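Local structure of enterobactin synthetase component F-related protein (Vibrio cholerae serotype O1, 4OXI) at residues A[138-143]-A[228-232]; A[127-131]-A[535-539]. The protein is an adenylation-domain enzyme that probably uses ATP to activate glycine as glycyl-adenylate, in a lipopolysaccharide modification pathway linked to antimicrobial peptide resistance. All coordinates share one frame; numbering follows the deposited sequence.

Contact 1 of 2, residues A[138-143]-A[228-232]; sequences ETLIAT and KPKRI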
ATOM      1  N   GLU A 138     -13.739   6.564 -13.042  1.00 26.98           N
ATOM      2  CA  GLU A 138     -12.961   7.761 -12.723  1.00 27.14           C
ATOM      3  C   GLU A 138     -11.465   7.435 -12.718  1.00 28.04           C
ATOM      4  O   GLU A 138     -10.647   8.206 -13.228  1.00 29.05           O
ATOM      5  CB  GLU A 138     -13.414   8.365 -11.383  1.00 34.13           C
ATOM      6  CG  GLU A 138     -12.899   9.800 -11.093  1.00 41.38           C
ATOM      7  CD  GLU A 138     -11.439   9.864 -10.570  1.00 49.19           C
ATOM      8  OE1 GLU A 138     -10.792  10.941 -10.719  1.00 46.68           O
ATOM      9  OE2 GLU A 138     -10.943   8.854  -9.990  1.00 47.50           O
ATOM     10  N   THR A 139     -11.113   6.275 -12.175  1.00 27.89           N
ATOM     11  CA  THR A 139      -9.711   5.856 -12.129  1.00 27.22           C
ATOM     12  C   THR A 139      -9.116   5.599 -13.518  1.00 25.57           C
ATOM     13  O   THR A 139      -8.018   6.074 -13.818  1.00 27.46           O
ATOM     14  CB  THR A 139      -9.537   4.598 -11.275  1.00 27.14           C
ATOM     15  OG1 THR A 139      -9.917   4.895  -9.928  1.00 28.72           O
ATOM     16  CG2 THR A 139      -8.082   4.122 -11.306  1.00 23.31           C
ATOM     17  N   LEU A 140      -9.835   4.855 -14.357  1.00 22.73           N
ATOM     18  CA  LEU A 140      -9.386   4.576 -15.725  1.00 24.11           C
ATOM     19  C   LEU A 140      -9.195   5.864 -16.515  1.00 26.61           C
ATOM     20  O   LEU A 140      -8.254   6.002 -17.312  1.00 23.96           O
ATOM     21  CB  LEU A 140     -10.405   3.692 -16.448  1.00 23.26           C
ATOM     22  CG  LEU A 140     -10.649   2.315 -15.829  1.00 27.19           C
ATOM     23  CD1 LEU A 140     -11.690   1.567 -16.632  1.00 23.63           C
ATOM     24  CD2 LEU A 140      -9.347   1.514 -15.775  1.00 20.96           C
ATOM     25  N   ILE A 141     -10.092   6.813 -16.292  1.00 24.77           N
ATOM     26  CA  ILE A 141     -10.002   8.087 -16.982  1.00 28.83           C
ATOM     27  C   ILE A 141      -8.800   8.878 -16.474  1.00 31.36           C
ATOM     28  O   ILE A 141      -7.974   9.329 -17.265  1.00 32.78           O
ATOM     29  CB  ILE A 141     -11.288   8.903 -16.827  1.00 30.77           C
ATOM     30  CG1 ILE A 141     -12.358   8.375 -17.781  1.00 29.59           C
ATOM     31  CG2 ILE A 141     -11.023  10.360 -17.139  1.00 32.53           C
ATOM     32  CD1 ILE A 141     -13.776   8.809 -17.398  1.00 32.02           C
ATOM     33  N   ALA A 142      -8.689   9.025 -15.159  1.00 27.10           N
ATOM     34  CA  ALA A 142      -7.586   9.794 -14.586  1.00 30.87           C
ATOM     35  C   ALA A 142      -6.212   9.223 -14.963  1.00 34.73           C
ATOM     36  O   ALA A 142      -5.257   9.978 -15.161  1.00 31.82           O
ATOM     37  CB  ALA A 142      -7.730   9.891 -13.075  1.00 27.99           C
ATOM     38  N   THR A 143      -6.114   7.899 -15.070  1.00 28.55           N
ATOM     39  CA  THR A 143      -4.838   7.274 -15.394  1.00 29.54           C
ATOM     40  C   THR A 143      -4.702   6.921 -16.883  1.00 30.28           C
ATOM     41  O   THR A 143      -3.744   6.248 -17.269  1.00 31.60           O
ATOM     42  CB  THR A 143      -4.607   6.003 -14.562  1.00 28.32           C
ATOM     43  OG1 THR A 143      -5.634   5.054 -14.858  1.00 27.15           O
ATOM     44  CG2 THR A 143      -4.645   6.310 -13.078  1.00 25.88           C
ATOM     45  N   LYS A 228     -12.075  13.953  -4.457  1.00 45.73           N
ATOM     46  CA  LYS A 228     -11.290  13.590  -5.628  1.00 47.24           C
ATOM     47  C   LYS A 228      -9.993  12.929  -5.159  1.00 40.37           C
ATOM     48  O   LYS A 228      -9.214  13.527  -4.414  1.00 40.23           O
ATOM     49  CB  LYS A 228     -10.981  14.815  -6.484  1.00 44.73           C
ATOM     50  CG  LYS A 228     -10.290  14.467  -7.789  1.00 48.20           C
ATOM     51  CD  LYS A 228      -9.961  15.713  -8.597  1.00 53.70           C
ATOM     52  CE  LYS A 228      -9.058  15.371  -9.769  1.00 57.77           C
ATOM     53  NZ  LYS A 228      -9.595  14.213 -10.545  1.00 61.40           N
ATOM     54  N   PRO A 229      -9.771  11.681  -5.572  1.00 38.34           N
ATOM     55  CA  PRO A 229      -8.574  10.968  -5.117  1.00 39.48           C
ATOM     56  C   PRO A 229      -7.292  11.638  -5.608  1.00 36.21           C
ATOM     57  O   PRO A 229      -7.251  12.173  -6.724  1.00 32.74           O
ATOM     58  CB  PRO A 229      -8.720   9.589  -5.770  1.00 38.04           C
ATOM     59  CG  PRO A 229     -10.190   9.450  -6.056  1.00 37.21           C
ATOM     60  CD  PRO A 229     -10.644  10.838  -6.403  1.00 38.34           C
ATOM     61  N   LYS A 230      -6.267  11.622  -4.764  1.00 30.31           N
ATOM     62  CA  LYS A 230      -4.937  12.000  -5.190  1.00 27.69           C
ATOM     63  C   LYS A 230      -4.329  10.741  -5.762  1.00 33.02           C
ATOM     64  O   LYS A 230      -4.565   9.639  -5.249  1.00 32.03           O
ATOM     65  CB  LYS A 230      -4.103  12.460  -4.002  1.00 31.62           C
ATOM     66  CG  LYS A 230      -4.567  13.769  -3.379  1.00 35.69           C
ATOM     67  CD  LYS A 230      -3.755  14.079  -2.124  1.00 43.82           C
ATOM     68  CE  LYS A 230      -4.160  15.417  -1.525  1.00 49.62           C
ATOM     69  NZ  LYS A 230      -3.317  15.723  -0.330  1.00 52.94           N
ATOM     70  N   ARG A 231      -3.562  10.886  -6.832  1.00 29.18           N
ATOM     71  CA  ARG A 231      -2.864   9.743  -7.383  1.00 25.35           C
ATOM     72  C   ARG A 231      -1.355   9.873  -7.330  1.00 28.72           C
ATOM     73  O   ARG A 231      -0.790  10.956  -7.533  1.00 24.33           O
ATOM     74  CB  ARG A 231      -3.365   9.431  -8.780  1.00 28.71           C
ATOM     75  CG  ARG A 231      -4.463   8.377  -8.705  1.00 42.51           C
ATOM     76  CD  ARG A 231      -5.334   8.396  -9.897  1.00 41.62           C
ATOM     77  NE  ARG A 231      -6.204   9.556  -9.882  1.00 42.26           N
ATOM     78  CZ  ARG A 231      -7.513   9.493  -9.667  1.00 42.76           C
ATOM     79  NH1 ARG A 231      -8.094   8.314  -9.435  1.00 34.11           N
ATOM     80  NH2 ARG A 231      -8.230  10.612  -9.683  1.00 41.81           N
ATOM     81  N   ILE A 232      -0.713   8.754  -7.029  1.00 23.24           N
ATOM     82  CA  ILE A 232       0.708   8.743  -6.761  1.00 19.20           C
ATOM     83  C   ILE A 232       1.350   7.711  -7.667  1.00 24.33           C
ATOM     84  O   ILE A 232       1.118   6.503  -7.518  1.00 22.25           O
ATOM     85  CB  ILE A 232       0.948   8.365  -5.303  1.00 22.85           C
ATOM     86  CG1 ILE A 232       0.367   9.443  -4.384  1.00 20.61           C
ATOM     87  CG2 ILE A 232       2.420   8.166  -5.029  1.00 22.65           C
ATOM     88  CD1 ILE A 232       0.261   8.994  -2.939  1.00 22.92           C
TER
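Arg231 and Glu138 meet in a two-pronged salt bridge, the guanidinium presenting NH1 and NH2 end-on. Arg231 NH2 donates to Glu138 OE1 at 2.8 Å and Arg231 NH1 to Glu138 OE2 at 3.0 Å, each carboxylate oxygen using its syn lone pair. The planes of the two groups are 32° apart, and neither bond is straight. The Glu138 chain bends at chi2 (-80°), which turns its carboxylate toward the strand. A second, longer salt bridge runs from Lys228 NZ to Glu138 OE1 at 3.5 Å. Two cations thus share one carboxylate, which would be expected to favour its ionised form.

Nonpolar contact completes the grip. The methyl CB of Ala142 sits over the centre of one guanidinium face, 3.4 Å from Arg231 CZ, while Thr143 CG2 lies 3.9 Å from Arg231 CD. Thr143 is itself tied back to the helix, its OG1 donating to Thr139 O at 2.8 Å.

Gln221 OE1, on strand 216-222, hydrogen-bonds to Thr139 OG1 and weakly to Arg231 NH1. The arrangement therefore fastens the C-terminal end of helix 133-142, where Thr139 and, just past the helix end, Thr143 also pack on Ile125 of strand 123-126, to the antiparallel pair of strands 216-222 and 230-235.

Contact 2 of 2, residues A[127-131]-A[535-539]; sequences LNARA and LNPTF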
ATOM      1  N   LEU A 127      -7.033  -1.857  -8.594  1.00 19.28           N
ATOM      2  CA  LEU A 127      -8.342  -1.260  -8.337  1.00 18.85           C
ATOM      3  C   LEU A 127      -8.890  -1.796  -7.015  1.00 22.54           C
ATOM      4  O   LEU A 127      -8.751  -2.986  -6.720  1.00 21.44           O
ATOM      5  CB  LEU A 127      -9.302  -1.623  -9.476  1.00 17.55           C
ATOM      6  CG  LEU A 127      -8.880  -1.198 -10.878  1.00 17.91           C
ATOM      7  CD1 LEU A 127      -9.807  -1.764 -11.960  1.00 18.23           C
ATOM      8  CD2 LEU A 127      -8.828   0.328 -10.967  1.00 16.82           C
ATOM      9  N   ASN A 128      -9.514  -0.941  -6.211  1.00 22.91           N
ATOM     10  CA  ASN A 128     -10.007  -1.389  -4.907  1.00 22.19           C
ATOM     11  C   ASN A 128     -11.073  -2.470  -5.054  1.00 21.78           C
ATOM     12  O   ASN A 128     -11.937  -2.373  -5.927  1.00 20.12           O
ATOM     13  CB  ASN A 128     -10.555  -0.206  -4.111  1.00 25.37           C
ATOM     14  CG  ASN A 128     -10.706  -0.524  -2.642  1.00 26.60           C
ATOM     15  OD1 ASN A 128     -11.555  -1.332  -2.251  1.00 26.56           O
ATOM     16  ND2 ASN A 128      -9.876   0.101  -1.817  1.00 25.73           N
ATOM     17  N   ALA A 129     -11.018  -3.494  -4.203  1.00 24.48           N
ATOM     18  CA  ALA A 129     -11.975  -4.611  -4.275  1.00 26.07           C
ATOM     19  C   ALA A 129     -13.412  -4.149  -4.066  1.00 27.40           C
ATOM     20  O   ALA A 129     -14.357  -4.812  -4.493  1.00 26.59           O
ATOM     21  CB  ALA A 129     -11.625  -5.707  -3.248  1.00 24.90           C
ATOM     22  N   ARG A 130     -13.578  -3.009  -3.407  1.00 25.82           N
ATOM     23  CA  ARG A 130     -14.921  -2.493  -3.158  1.00 30.76           C
ATOM     24  C   ARG A 130     -15.198  -1.151  -3.838  1.00 30.71           C
ATOM     25  O   ARG A 130     -16.097  -0.424  -3.450  1.00 29.97           O
ATOM     26  CB  ARG A 130     -15.193  -2.458  -1.647  1.00 29.84           C
ATOM     27  CG  ARG A 130     -15.074  -3.872  -1.056  1.00 31.79           C
ATOM     28  CD  ARG A 130     -15.566  -3.987   0.365  1.00 40.65           C
ATOM     29  NE  ARG A 130     -14.740  -3.202   1.270  1.00 40.34           N
ATOM     30  CZ  ARG A 130     -14.984  -3.058   2.570  1.00 51.46           C
ATOM     31  NH1 ARG A 130     -14.166  -2.311   3.316  1.00 47.12           N
ATOM     32  NH2 ARG A 130     -16.043  -3.654   3.125  1.00 48.53           N
ATOM     33  N   ALA A 131     -14.417  -0.825  -4.862  1.00 29.73           N
ATOM     34  CA  ALA A 131     -14.718   0.345  -5.673  1.00 25.53           C
ATOM     35  C   ALA A 131     -15.961   0.075  -6.498  1.00 28.93           C
ATOM     36  O   ALA A 131     -16.170  -1.038  -7.012  1.00 26.82           O
ATOM     37  CB  ALA A 131     -13.555   0.685  -6.587  1.00 26.01           C
ATOM     38  N   LEU A 535     -18.064   6.513  -0.656  1.00 30.63           N
ATOM     39  CA  LEU A 535     -16.965   6.191   0.239  1.00 35.19           C
ATOM     40  C   LEU A 535     -16.794   4.679   0.284  1.00 35.21           C
ATOM     41  O   LEU A 535     -17.767   3.926   0.174  1.00 33.11           O
ATOM     42  CB  LEU A 535     -17.252   6.679   1.670  1.00 36.44           C
ATOM     43  CG  LEU A 535     -17.266   8.174   1.993  1.00 36.99           C
ATOM     44  CD1 LEU A 535     -17.682   8.385   3.435  1.00 33.84           C
ATOM     45  CD2 LEU A 535     -15.900   8.780   1.737  1.00 34.43           C
ATOM     46  N   ASN A 536     -15.558   4.239   0.466  1.00 30.97           N
ATOM     47  CA  ASN A 536     -15.297   2.858   0.839  1.00 30.66           C
ATOM     48  C   ASN A 536     -15.997   2.555   2.168  1.00 33.21           C
ATOM     49  O   ASN A 536     -15.958   3.380   3.079  1.00 32.64           O
ATOM     50  CB  ASN A 536     -13.787   2.666   0.973  1.00 34.94           C
ATOM     51  CG  ASN A 536     -13.395   1.221   1.207  1.00 38.50           C
ATOM     52  OD1 ASN A 536     -13.520   0.696   2.325  1.00 37.82           O
ATOM     53  ND2 ASN A 536     -12.908   0.568   0.155  1.00 34.00           N
ATOM     54  N   PRO A 537     -16.634   1.371   2.282  1.00 36.50           N
ATOM     55  CA  PRO A 537     -17.388   0.933   3.475  1.00 38.28           C
ATOM     56  C   PRO A 537     -16.642   1.163   4.792  1.00 36.17           C
ATOM     57  O   PRO A 537     -17.260   1.450   5.819  1.00 36.50           O
ATOM     58  CB  PRO A 537     -17.552  -0.573   3.248  1.00 35.65           C
ATOM     59  CG  PRO A 537     -17.584  -0.717   1.758  1.00 39.23           C
ATOM     60  CD  PRO A 537     -16.680   0.366   1.202  1.00 35.99           C
ATOM     61  N   THR A 538     -15.323   1.035   4.750  1.00 33.04           N
ATOM     62  CA  THR A 538     -14.501   1.205   5.938  1.00 35.62           C
ATOM     63  C   THR A 538     -14.679   2.609   6.503  1.00 33.00           C
ATOM     64  O   THR A 538     -14.696   2.798   7.721  1.00 32.84           O
ATOM     65  CB  THR A 538     -13.017   0.995   5.603  1.00 34.64           C
ATOM     66  OG1 THR A 538     -12.841  -0.323   5.076  1.00 36.64           O
ATOM     67  CG2 THR A 538     -12.139   1.180   6.842  1.00 30.23           C
ATOM     68  N   PHE A 539     -14.835   3.578   5.605  1.00 29.81           N
ATOM     69  CA  PHE A 539     -14.884   4.976   5.982  1.00 33.18           C
ATOM     70  C   PHE A 539     -16.308   5.475   6.251  1.00 34.75           C
ATOM     71  O   PHE A 539     -16.484   6.548   6.838  1.00 35.40           O
ATOM     72  CB  PHE A 539     -14.208   5.816   4.899  1.00 32.10           C
ATOM     73  CG  PHE A 539     -12.807   5.361   4.572  1.00 32.68           C
ATOM     74  CD1 PHE A 539     -11.955   4.896   5.577  1.00 32.40           C
ATOM     75  CD2 PHE A 539     -12.343   5.383   3.261  1.00 34.76           C
ATOM     76  CE1 PHE A 539     -10.658   4.464   5.270  1.00 35.03           C
ATOM     77  CE2 PHE A 539     -11.049   4.948   2.944  1.00 35.42           C
ATOM     78  CZ  PHE A 539     -10.206   4.492   3.948  1.00 32.43           C
TER
HETATM   79  O   HOH W   1     -11.884  -2.339   0.528  1.00 38.70           O
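Two Asx turns face each other here, one in the loop between strand 123-126 and helix 133-142, the other in the loop between helix 524-531 and strand 543-546. In the first, Asn128 OD1 accepts from Arg130 N at 2.9 Å, in the carbonyl plane and on a lone pair, within a type I beta turn from Asn128 to Ala131. In the second, Asn536 OD1 takes two donors of its own loop, Thr538 N and Thr538 OG1, both at 3.0 Å. Each asparagine has CG anti to its own backbone N (chi1 -164° in Asn128, -174° in Asn536), which carries the amide forward past the following residue to the turn N-H.

Across the gap the direct contact is made mainly by Arg130. One face of its guanidinium rests on the CB-CG edge of the tilted Pro537 ring, with Pro537 CG over the centre of that face and Arg130 NH2 3.4 Å from Pro537 CB. Thr538 OG1 lies at the guanidinium edge, in its plane, 3.0 Å from Arg130 NH1.

One water joins the two loops. It donates to Asn128 OD1 at 3.0 Å and accepts from Arg130 NE and from Asn536 ND2, each at 3.1 Å. Asn128 OD1 thus serves both its own turn and the bridge, while Asn536 divides its amide: OD1 holds its own loop and ND2 reaches the water.

Beyond the interface, Arg157 NH2 binds the carbonyls of Asn128 and Ala131, and Phe539 packs on Ile483 of helix 480-491. The result is a small, partly solvent-mediated surface junction of two Asx turns, joining the large N-terminal part of an adenylation enzyme to its C-terminal part in the glycyl-adenylate-bound state.

How the contacts relate
The centres of contacts 1 and 2 lie about 14 Å apart, and helix 133-142 connects them: segment 127-131 leads into it and segment 138-143 ends it. They also touch directly, Thr139 CG2 packing 3.9 Å from Leu127 CD2. Along the chain the order is 127-131, 138-143, 228-232, 535-539, so contact 2 spans contact 1. The sequence separations differ sharply, 85 residues for contact 1 and 404 for contact 2. Contact 1 joins elements of the large N-terminal part, whereas contact 2 reaches to the loop between helix 524-531 and strand 543-546 in the C-terminal part. The end of helix 133-142 thus meets strand 230-235, while the loop leading into that helix meets the C-terminal part.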